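PDB 6PFX: D-alanyl transferase DltD from Enterococcus faecium TX0133A04, which probably transfers D-alanine onto lipoteichoic acid during biosynthesis of the Gram-positive cell wall. Local coordinates for residues Y121-M133 against L177-D191. Residues are numbered along the deposited sequence; the frame is centred on the assembly and turned at random.
Sequences YSELQTYDWLFSM and LNQLRSQWNMLKRED
Phe131 lies flat on the indole of Trp184. The two rings form an offset stack, with the phenyl and the six-membered ring of the indole 4.1 Å apart at their centroids and their planes only 5° off parallel. Phe131 CB rides over the same indole face as a CH-pi contact, while the opposite face is covered by Lys188 CE of the indole's own helix. With CG of Trp184 anti to the backbone N (chi1 -171°), the indole reaches onto helix 123-132 and fits as a knob among Leu124, Tyr127, Asp128 and Phe131. Its N-H finds Asp128, Trp184 NE1 to OD1 at 2.9 Å; the oxygen lies in the indole plane but is approached on its anti side, tilted from the carboxylate plane. With both faces covered, this bond probably helps to set the rotation of the indole.

Beyond this, the rim of Phe131 runs on to Leu177, its CE1 lying 3.8 Å from Leu177 CB, and CE1 also sits over one face of the Arg181 guanidinium. Leu124 is the reciprocal knob, set among Trp184, Leu187, Lys188 and Asp191; its CD1 comes 3.6 Å from Lys188 CG. The Asp191 carboxylate beside it is held by the backbone N-H groups of Asp27 and Ala28. Beside the Trp184 knob, Tyr127 takes Leu180 CD1 over one face and gives its hydroxyl to Gln183, OH to OE1 2.7 Å, from above the amide plane; Asn156 also hydrogen-bonds this hydroxyl.

The axes of segments 123-132 and 181-191 approach to 9.6 Å, with 125° between their N-to-C directions. This is knobs-into-holes packing of two steeply crossed helices, joining helix 181-193 to helix 123-132 at the periphery of an SGNH-hydrolase-clan domain, away from its central parallel sheet.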
loop_
_atom_site.group_PDB
_atom_site.type_symbol
_atom_site.label_atom_id
_atom_site.label_comp_id
_atom_site.label_asym_id
_atom_site.label_seq_id
_atom_site.Cartn_x
_atom_site.Cartn_y
_atom_site.Cartn_z
ATOM N N TYR A 121 11.994 1.409 8.175
ATOM C CA TYR A 121 13.253 0.795 7.781
ATOM C C TYR A 121 13.559 -0.376 8.706
ATOM O O TYR A 121 13.589 -0.220 9.932
ATOM C CB TYR A 121 14.398 1.801 7.837
ATOM C CG TYR A 121 15.743 1.138 7.634
ATOM C CD1 TYR A 121 16.051 0.501 6.439
ATOM C CD2 TYR A 121 16.697 1.137 8.641
ATOM C CE1 TYR A 121 17.284 -0.117 6.251
ATOM C CE2 TYR A 121 17.926 0.522 8.463
ATOM C CZ TYR A 121 18.212 -0.100 7.266
ATOM O OH TYR A 121 19.432 -0.714 7.076
ATOM N N SER A 122 13.774 -1.549 8.110
ATOM C CA SER A 122 13.968 -2.798 8.835
ATOM C C SER A 122 15.310 -3.375 8.414
ATOM O O SER A 122 15.475 -3.786 7.258
ATOM C CB SER A 122 12.858 -3.793 8.503
ATOM O OG SER A 122 13.148 -5.052 9.065
ATOM N N GLU A 123 16.276 -3.390 9.336
ATOM C CA GLU A 123 17.535 -4.063 9.049
ATOM C C GLU A 123 17.296 -5.534 8.736
ATOM O O GLU A 123 17.963 -6.110 7.868
ATOM C CB GLU A 123 18.493 -3.942 10.234
ATOM C CG GLU A 123 19.172 -2.591 10.362
ATOM C CD GLU A 123 20.059 -2.511 11.593
ATOM O OE1 GLU A 123 19.602 -2.913 12.686
ATOM O OE2 GLU A 123 21.215 -2.060 11.466
ATOM N N LEU A 124 16.359 -6.166 9.454
ATOM C CA LEU A 124 16.067 -7.582 9.240
ATOM C C LEU A 124 15.661 -7.834 7.794
ATOM O O LEU A 124 16.183 -8.740 7.135
ATOM C CB LEU A 124 14.960 -8.045 10.198
ATOM C CG LEU A 124 14.400 -9.458 9.992
ATOM C CD1 LEU A 124 15.457 -10.558 10.092
ATOM C CD2 LEU A 124 13.253 -9.748 10.980
ATOM N N GLN A 125 14.731 -7.028 7.281
ATOM C CA GLN A 125 14.237 -7.240 5.927
ATOM C C GLN A 125 15.267 -6.837 4.889
ATOM O O GLN A 125 15.331 -7.451 3.816
ATOM C CB GLN A 125 12.941 -6.454 5.742
ATOM C CG GLN A 125 11.811 -7.010 6.589
ATOM C CD GLN A 125 10.540 -6.210 6.477
ATOM O OE1 GLN A 125 10.532 -5.087 5.973
ATOM N NE2 GLN A 125 9.448 -6.792 6.946
ATOM N N THR A 126 16.072 -5.810 5.182
ATOM C CA THR A 126 17.156 -5.430 4.283
ATOM C C THR A 126 18.167 -6.561 4.163
ATOM O O THR A 126 18.563 -6.942 3.054
ATOM C CB THR A 126 17.823 -4.147 4.787
ATOM O OG1 THR A 126 16.853 -3.097 4.894
ATOM C CG2 THR A 126 18.923 -3.707 3.835
ATOM N N TYR A 127 18.568 -7.139 5.300
ATOM C CA TYR A 127 19.507 -8.251 5.270
ATOM C C TYR A 127 18.873 -9.477 4.623
ATOM O O TYR A 127 19.540 -10.216 3.887
ATOM C CB TYR A 127 19.977 -8.579 6.687
ATOM C CG TYR A 127 20.816 -7.525 7.381
ATOM C CD1 TYR A 127 21.142 -6.329 6.759
ATOM C CD2 TYR A 127 21.290 -7.744 8.671
ATOM C CE1 TYR A 127 21.903 -5.384 7.398
ATOM C CE2 TYR A 127 22.067 -6.804 9.311
ATOM C CZ TYR A 127 22.358 -5.624 8.671
ATOM O OH TYR A 127 23.113 -4.669 9.299
ATOM N N ASP A 128 17.580 -9.707 4.879
ATOM C CA ASP A 128 16.874 -10.773 4.184
ATOM C C ASP A 128 17.106 -10.671 2.679
ATOM O O ASP A 128 17.402 -11.664 2.004
ATOM C CB ASP A 128 15.365 -10.676 4.434
ATOM C CG ASP A 128 14.926 -11.228 5.787
ATOM O OD1 ASP A 128 15.690 -11.959 6.448
ATOM O OD2 ASP A 128 13.780 -10.915 6.178
ATOM N N TRP A 129 16.935 -9.464 2.135
ATOM C CA TRP A 129 17.113 -9.239 0.706
ATOM C C TRP A 129 18.540 -9.547 0.286
ATOM O O TRP A 129 18.770 -10.306 -0.661
ATOM C CB TRP A 129 16.752 -7.787 0.405
ATOM C CG TRP A 129 17.333 -7.232 -0.847
ATOM C CD1 TRP A 129 17.171 -7.711 -2.119
ATOM C CD2 TRP A 129 18.142 -6.052 -0.961
ATOM N NE1 TRP A 129 17.845 -6.905 -3.011
ATOM C CE2 TRP A 129 18.449 -5.885 -2.324
ATOM C CE3 TRP A 129 18.644 -5.127 -0.041
ATOM C CZ2 TRP A 129 19.235 -4.827 -2.791
ATOM C CZ3 TRP A 129 19.426 -4.078 -0.508
ATOM C CH2 TRP A 129 19.711 -3.939 -1.869
ATOM N N LEU A 130 19.517 -8.999 1.007
ATOM C CA LEU A 130 20.911 -9.189 0.625
ATOM C C LEU A 130 21.288 -10.666 0.599
ATOM O O LEU A 130 21.983 -11.116 -0.318
ATOM C CB LEU A 130 21.829 -8.432 1.582
ATOM C CG LEU A 130 21.741 -6.911 1.531
ATOM C CD1 LEU A 130 22.603 -6.271 2.612
ATOM C CD2 LEU A 130 22.153 -6.371 0.180
ATOM N N PHE A 131 20.877 -11.430 1.614
ATOM C CA PHE A 131 21.205 -12.853 1.659
ATOM C C PHE A 131 20.385 -13.664 0.667
ATOM O O PHE A 131 20.766 -14.803 0.369
ATOM C CB PHE A 131 21.050 -13.390 3.089
ATOM C CG PHE A 131 22.148 -12.940 4.024
ATOM C CD1 PHE A 131 23.396 -13.549 4.006
ATOM C CD2 PHE A 131 21.939 -11.910 4.918
ATOM C CE1 PHE A 131 24.411 -13.124 4.859
ATOM C CE2 PHE A 131 22.951 -11.489 5.770
ATOM C CZ PHE A 131 24.181 -12.099 5.742
ATOM N N SER A 132 19.304 -13.090 0.129
ATOM C CA SER A 132 18.466 -13.758 -0.856
ATOM C C SER A 132 19.003 -13.612 -2.272
ATOM O O SER A 132 18.674 -14.435 -3.134
ATOM C CB SER A 132 17.049 -13.159 -0.842
ATOM O OG SER A 132 16.956 -11.963 -1.616
ATOM N N MET A 133 19.812 -12.582 -2.525
ATOM C CA MET A 133 20.249 -12.273 -3.878
ATOM C C MET A 133 21.199 -13.341 -4.398
ATOM O O MET A 133 22.216 -13.644 -3.768
ATOM C CB MET A 133 20.981 -10.929 -3.899
ATOM C CG MET A 133 20.090 -9.720 -3.720
ATOM S SD MET A 133 21.014 -8.170 -3.691
ATOM C CE MET A 133 22.094 -8.411 -5.081
ATOM N N LEU A 177 29.144 -10.394 2.728
ATOM C CA LEU A 177 27.852 -10.485 3.394
ATOM C C LEU A 177 27.985 -11.142 4.759
ATOM O O LEU A 177 27.222 -10.826 5.676
ATOM C CB LEU A 177 26.851 -11.275 2.559
ATOM C CG LEU A 177 26.551 -10.716 1.173
ATOM C CD1 LEU A 177 25.718 -11.739 0.430
ATOM C CD2 LEU A 177 25.837 -9.396 1.278
ATOM N N ASN A 178 28.927 -12.073 4.911
ATOM C CA ASN A 178 29.038 -12.796 6.167
ATOM C C ASN A 178 29.323 -11.869 7.336
ATOM O O ASN A 178 29.078 -12.247 8.487
ATOM C CB ASN A 178 30.122 -13.861 6.053
ATOM C CG ASN A 178 30.181 -14.753 7.265
ATOM O OD1 ASN A 178 29.239 -15.493 7.554
ATOM N ND2 ASN A 178 31.289 -14.687 7.989
ATOM N N GLN A 179 29.835 -10.663 7.072
ATOM C CA GLN A 179 30.075 -9.701 8.138
ATOM C C GLN A 179 28.780 -9.250 8.802
ATOM O O GLN A 179 28.818 -8.767 9.939
ATOM C CB GLN A 179 30.833 -8.502 7.575
ATOM C CG GLN A 179 31.322 -7.536 8.625
ATOM C CD GLN A 179 32.316 -6.524 8.079
ATOM O OE1 GLN A 179 32.838 -6.673 6.968
ATOM N NE2 GLN A 179 32.589 -5.486 8.865
ATOM N N LEU A 180 27.644 -9.414 8.119
ATOM C CA LEU A 180 26.332 -9.075 8.649
ATOM C C LEU A 180 25.614 -10.272 9.257
ATOM O O LEU A 180 24.547 -10.100 9.858
ATOM C CB LEU A 180 25.445 -8.498 7.532
ATOM C CG LEU A 180 25.935 -7.258 6.785
ATOM C CD1 LEU A 180 25.013 -6.965 5.621
ATOM C CD2 LEU A 180 25.986 -6.084 7.714
ATOM N N ARG A 181 26.166 -11.477 9.119
ATOM C CA ARG A 181 25.390 -12.671 9.422
ATOM C C ARG A 181 25.091 -12.794 10.911
ATOM O O ARG A 181 23.996 -13.229 11.290
ATOM C CB ARG A 181 26.124 -13.907 8.914
ATOM C CG ARG A 181 25.339 -15.174 9.118
ATOM C CD ARG A 181 26.033 -16.350 8.452
ATOM N NE ARG A 181 25.505 -16.633 7.118
ATOM C CZ ARG A 181 26.073 -16.254 5.975
ATOM N NH1 ARG A 181 27.203 -15.558 5.972
ATOM N NH2 ARG A 181 25.502 -16.580 4.823
ATOM N N SER A 182 26.049 -12.440 11.768
ATOM C CA SER A 182 25.810 -12.504 13.205
ATOM C C SER A 182 24.655 -11.590 13.601
ATOM O O SER A 182 23.734 -12.005 14.314
ATOM C CB SER A 182 27.081 -12.136 13.967
ATOM O OG SER A 182 26.887 -12.341 15.353
ATOM N N GLN A 183 24.683 -10.341 13.133
ATOM C CA GLN A 183 23.588 -9.418 13.410
ATOM C C GLN A 183 22.272 -9.931 12.834
ATOM O O GLN A 183 21.225 -9.841 13.485
ATOM C CB GLN A 183 23.922 -8.046 12.823
ATOM C CG GLN A 183 22.896 -6.966 13.137
ATOM C CD GLN A 183 23.256 -5.603 12.555
ATOM O OE1 GLN A 183 24.094 -5.489 11.656
ATOM N NE2 GLN A 183 22.621 -4.559 13.076
ATOM N N TRP A 184 22.305 -10.464 11.612
ATOM C CA TRP A 184 21.093 -10.989 10.990
ATOM C C TRP A 184 20.465 -12.073 11.854
ATOM O O TRP A 184 19.255 -12.054 12.109
ATOM C CB TRP A 184 21.434 -11.538 9.606
ATOM C CG TRP A 184 20.278 -11.929 8.738
ATOM C CD1 TRP A 184 19.064 -11.310 8.637
ATOM C CD2 TRP A 184 20.245 -13.029 7.823
ATOM N NE1 TRP A 184 18.281 -11.960 7.714
ATOM C CE2 TRP A 184 18.983 -13.020 7.202
ATOM C CE3 TRP A 184 21.164 -14.020 7.466
ATOM C CZ2 TRP A 184 18.615 -13.968 6.248
ATOM C CZ3 TRP A 184 20.797 -14.956 6.526
ATOM C CH2 TRP A 184 19.536 -14.925 5.925
ATOM N N ASN A 185 21.276 -13.033 12.311
ATOM C CA ASN A 185 20.743 -14.139 13.100
ATOM C C ASN A 185 20.132 -13.624 14.394
ATOM O O ASN A 185 19.072 -14.093 14.823
ATOM C CB ASN A 185 21.854 -15.148 13.397
ATOM C CG ASN A 185 22.292 -15.923 12.162
ATOM O OD1 ASN A 185 21.562 -16.007 11.176
ATOM N ND2 ASN A 185 23.486 -16.500 12.219
ATOM N N MET A 186 20.785 -12.645 15.018
ATOM C CA MET A 186 20.258 -12.031 16.230
ATOM C C MET A 186 18.892 -11.421 15.968
ATOM O O MET A 186 17.942 -11.641 16.731
ATOM C CB MET A 186 21.255 -10.974 16.708
ATOM C CG MET A 186 20.746 -9.988 17.746
ATOM S SD MET A 186 22.086 -9.043 18.524
ATOM C CE MET A 186 22.726 -8.056 17.167
ATOM N N LEU A 187 18.768 -10.668 14.872
ATOM C CA LEU A 187 17.492 -10.052 14.530
ATOM C C LEU A 187 16.426 -11.109 14.265
ATOM O O LEU A 187 15.255 -10.917 14.612
ATOM C CB LEU A 187 17.677 -9.134 13.322
ATOM C CG LEU A 187 18.645 -7.958 13.490
ATOM C CD1 LEU A 187 18.983 -7.342 12.144
ATOM C CD2 LEU A 187 18.056 -6.919 14.433
ATOM N N LYS A 188 16.810 -12.240 13.672
ATOM C CA LYS A 188 15.843 -13.301 13.400
ATOM C C LYS A 188 15.329 -13.932 14.692
ATOM O O LYS A 188 14.122 -14.152 14.846
ATOM C CB LYS A 188 16.466 -14.354 12.480
ATOM C CG LYS A 188 16.497 -13.924 11.017
ATOM C CD LYS A 188 16.855 -15.059 10.065
ATOM C CE LYS A 188 18.329 -15.427 10.139
ATOM N NZ LYS A 188 18.697 -16.453 9.114
ATOM N N ARG A 189 16.230 -14.237 15.629
ATOM C CA ARG A 189 15.816 -14.811 16.906
ATOM C C ARG A 189 14.894 -13.858 17.660
ATOM O O ARG A 189 13.847 -14.265 18.180
ATOM C CB ARG A 189 17.049 -15.146 17.749
ATOM C CG ARG A 189 17.983 -16.166 17.098
ATOM C CD ARG A 189 19.044 -16.685 18.066
ATOM N NE ARG A 189 19.965 -15.638 18.502
ATOM C CZ ARG A 189 21.083 -15.304 17.863
ATOM N NH1 ARG A 189 21.430 -15.935 16.748
ATOM N NH2 ARG A 189 21.856 -14.335 18.339
ATOM N N GLU A 190 15.269 -12.580 17.731
ATOM C CA GLU A 190 14.435 -11.602 18.418
ATOM C C GLU A 190 13.052 -11.518 17.789
ATOM O O GLU A 190 12.043 -11.385 18.492
ATOM C CB GLU A 190 15.107 -10.231 18.353
ATOM C CG GLU A 190 16.405 -10.151 19.119
ATOM C CD GLU A 190 17.093 -8.809 18.984
ATOM O OE1 GLU A 190 16.670 -7.992 18.138
ATOM O OE2 GLU A 190 18.063 -8.579 19.735
ATOM N N ASP A 191 12.991 -11.559 16.461
ATOM C CA ASP A 191 11.714 -11.510 15.758
ATOM C C ASP A 191 10.873 -12.740 16.068
ATOM O O ASP A 191 9.661 -12.625 16.288
ATOM C CB ASP A 191 12.011 -11.365 14.262
ATOM C CG ASP A 191 10.768 -11.337 13.404
ATOM O OD1 ASP A 191 9.897 -10.460 13.612
ATOM O OD2 ASP A 191 10.689 -12.193 12.498
#